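Local coordinates for CCHC-type domain-containing protein (Trypanosoma brucei brucei, PDB 7C43), which probably acts as a 3'-5' RNA exonuclease of the RNase D type, pairing a metal-dependent nuclease domain with zinc knuckles that bind nucleotides, at residues Ala39-Ala44 against Ala189-His194. Numbering follows the deposited sequence.
Sequences ALDIEA and AGDVRH. With MN (manganese (II) ion), chain D; MN (manganese (II) ion), chain E; AMP (adenosine monophosphate), chain F.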
loop_
_atom_site.group_PDB
_atom_site.type_symbol
_atom_site.label_atom_id
_atom_site.label_comp_id
_atom_site.label_asym_id
_atom_site.label_seq_id
_atom_site.Cartn_x
_atom_site.Cartn_y
_atom_site.Cartn_z
ATOM N N ALA A 39 1.401 0.501 -10.539
ATOM C CA ALA A 39 1.683 1.025 -9.209
ATOM C C ALA A 39 2.260 2.428 -9.342
ATOM O O ALA A 39 3.210 2.636 -10.097
ATOM C CB ALA A 39 2.633 0.115 -8.461
ATOM N N LEU A 40 1.680 3.375 -8.597
ATOM C CA LEU A 40 2.105 4.769 -8.589
ATOM C C LEU A 40 2.581 5.246 -7.235
ATOM O O LEU A 40 2.213 4.703 -6.204
ATOM C CB LEU A 40 0.982 5.676 -9.036
ATOM C CG LEU A 40 0.518 5.432 -10.465
ATOM C CD1 LEU A 40 -0.745 6.247 -10.714
ATOM C CD2 LEU A 40 1.617 5.775 -11.463
ATOM N N ASP A 41 3.423 6.267 -7.266
ATOM C CA ASP A 41 3.838 6.951 -6.080
ATOM C C ASP A 41 4.320 8.327 -6.489
ATOM O O ASP A 41 4.604 8.539 -7.661
ATOM C CB ASP A 41 4.958 6.172 -5.396
ATOM C CG ASP A 41 5.200 6.618 -3.959
ATOM O OD1 ASP A 41 4.283 7.189 -3.333
ATOM O OD2 ASP A 41 6.308 6.362 -3.463
ATOM N N ILE A 42 4.413 9.241 -5.508
ATOM C CA ILE A 42 4.976 10.591 -5.691
ATOM C C ILE A 42 6.114 10.878 -4.713
ATOM O O ILE A 42 5.980 10.604 -3.542
ATOM C CB ILE A 42 3.869 11.645 -5.499
ATOM C CG1 ILE A 42 2.750 11.412 -6.525
ATOM C CG2 ILE A 42 4.436 13.046 -5.591
ATOM C CD1 ILE A 42 1.604 12.418 -6.462
ATOM N N GLU A 43 7.219 11.438 -5.202
ATOM C CA GLU A 43 8.219 12.045 -4.361
ATOM C C GLU A 43 8.040 13.525 -4.543
ATOM O O GLU A 43 8.126 14.011 -5.661
ATOM C CB GLU A 43 9.675 11.749 -4.790
ATOM C CG GLU A 43 10.360 10.455 -4.388
ATOM C CD GLU A 43 9.967 9.876 -3.049
ATOM O OE1 GLU A 43 9.719 8.651 -3.006
ATOM O OE2 GLU A 43 9.896 10.613 -2.049
ATOM N N ALA A 44 7.910 14.239 -3.425
ATOM C CA ALA A 44 7.689 15.671 -3.408
ATOM C C ALA A 44 8.760 16.393 -2.591
ATOM O O ALA A 44 9.442 15.779 -1.766
ATOM C CB ALA A 44 6.326 15.942 -2.812
ATOM N N ALA A 189 12.478 4.520 -6.402
ATOM C CA ALA A 189 11.920 3.349 -7.064
ATOM C C ALA A 189 11.411 2.295 -6.087
ATOM O O ALA A 189 10.660 1.396 -6.478
ATOM C CB ALA A 189 12.960 2.736 -8.006
ATOM N N GLY A 190 11.824 2.390 -4.828
ATOM C CA GLY A 190 11.526 1.363 -3.843
ATOM C C GLY A 190 10.054 1.074 -3.666
ATOM O O GLY A 190 9.621 -0.063 -3.862
ATOM N N ASP A 191 9.278 2.110 -3.359
ATOM C CA ASP A 191 7.861 1.926 -3.008
ATOM C C ASP A 191 6.991 1.281 -4.100
ATOM O O ASP A 191 6.166 0.417 -3.781
ATOM C CB ASP A 191 7.218 3.259 -2.589
ATOM C CG ASP A 191 7.666 3.749 -1.200
ATOM O OD1 ASP A 191 8.282 2.959 -0.443
ATOM O OD2 ASP A 191 7.365 4.939 -0.876
ATOM N N VAL A 192 7.145 1.690 -5.366
ATOM C CA VAL A 192 6.293 1.115 -6.431
ATOM C C VAL A 192 6.532 -0.363 -6.690
ATOM O O VAL A 192 5.600 -1.087 -6.991
ATOM C CB VAL A 192 6.291 1.902 -7.775
ATOM C CG1 VAL A 192 5.668 3.271 -7.549
ATOM C CG2 VAL A 192 7.683 2.031 -8.413
ATOM N N ARG A 193 7.769 -0.814 -6.568
ATOM C CA ARG A 193 8.047 -2.253 -6.663
ATOM C C ARG A 193 7.338 -2.986 -5.522
ATOM O O ARG A 193 6.726 -4.020 -5.744
ATOM C CB ARG A 193 9.546 -2.566 -6.567
ATOM C CG ARG A 193 10.468 -1.903 -7.595
ATOM C CD ARG A 193 11.892 -2.377 -7.318
ATOM N NE ARG A 193 12.935 -1.823 -8.187
ATOM C CZ ARG A 193 13.921 -1.025 -7.784
ATOM N NH1 ARG A 193 14.012 -0.643 -6.519
ATOM N NH2 ARG A 193 14.821 -0.589 -8.667
ATOM N N HIS A 194 7.465 -2.463 -4.302
ATOM C CA HIS A 194 6.765 -3.042 -3.169
ATOM C C HIS A 194 5.248 -3.031 -3.383
ATOM O O HIS A 194 4.580 -4.024 -3.144
ATOM C CB HIS A 194 7.163 -2.353 -1.858
ATOM C CG HIS A 194 8.596 -2.568 -1.481
ATOM N ND1 HIS A 194 9.460 -1.530 -1.205
ATOM C CD2 HIS A 194 9.325 -3.703 -1.360
ATOM C CE1 HIS A 194 10.653 -2.018 -0.909
ATOM N NE2 HIS A 194 10.597 -3.334 -0.999
HETATM MN MN MN D . 7.916 7.004 -1.895
HETATM MN MN MN E . 4.067 7.556 -1.234
HETATM P P AMP F . 6.345 8.181 0.568
HETATM O O1P AMP F . 6.122 7.799 -0.858
HETATM O O2P AMP F . 7.442 7.286 1.035
HETATM O O3P AMP F . 5.039 8.158 1.274
HETATM O "O5'" AMP F . 6.873 9.696 0.577
HETATM C "C5'" AMP F . 6.100 10.753 -0.036
HETATM C "C4'" AMP F . 6.642 12.152 0.212
HETATM O "O4'" AMP F . 6.293 12.602 1.550
HETATM C "C3'" AMP F . 8.142 12.410 0.101
HETATM O "O3'" AMP F . 8.598 12.582 -1.234
HETATM C "C2'" AMP F . 8.281 13.695 0.907
HETATM O "O2'" AMP F . 7.870 14.896 0.278
HETATM C "C1'" AMP F . 7.336 13.407 2.071
HETATM N N9 AMP F . 7.997 12.654 3.131
HETATM C C8 AMP F . 8.172 11.293 3.206
HETATM N N7 AMP F . 8.830 10.902 4.270
HETATM C C5 AMP F . 9.108 12.085 4.941
HETATM C C6 AMP F . 9.780 12.350 6.146
HETATM N N6 AMP F . 10.312 11.401 6.917
HETATM N N1 AMP F . 9.885 13.640 6.537
HETATM C C2 AMP F . 9.348 14.592 5.761
HETATM N N3 AMP F . 8.698 14.466 4.604
HETATM C C4 AMP F . 8.608 13.172 4.248
HETATM O O HOH W 1 3.874 9.553 -2.031
HETATM O O HOH W 2 1.956 7.434 -1.139
#
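Asp41 and Asp191 meet through a shared manganese ion, making this a metal-bridged contact between strand 37-44 of the central sheet and helix 182-202, in the two-metal active site of a DEDD-family exonuclease with an RNase H-like fold. The segments 39-44 and 189-194 run roughly antiparallel (153°). Toward the start of the strand segment, away from the metals, the contact is apolar: Val192 CG1 lies 3.7 Å from Asp41 CB and packs on the strand backbone at Ala39 and Leu40. Ala39 CB is 4.1 Å from Val192 CB. With CG anti to the backbone N (chi1 -165°), the Asp41 carboxylate straddles both ions, OD1 on the chain E manganese at 2.1 Å and OD2 on the chain D manganese at 2.3 Å. Asp191 OD2 binds the chain D manganese at 2.4 Å; Glu43 OE1 is a longer ligand of that ion. Asp106, touching Asp41, completes the acidic set. AMP O1P bridges the two metals. Farther along, Ala44 N donates to ribose O3' (2.8 Å, 159°) and O2' donates to Ala44 O, engaging both ribose hydroxyls, consistent with selection for RNA. Asp41 OD2 and Asp191 OD2 stand just 3.1 Å apart; both are ligands of the same manganese, whose charge probably offsets their repulsion.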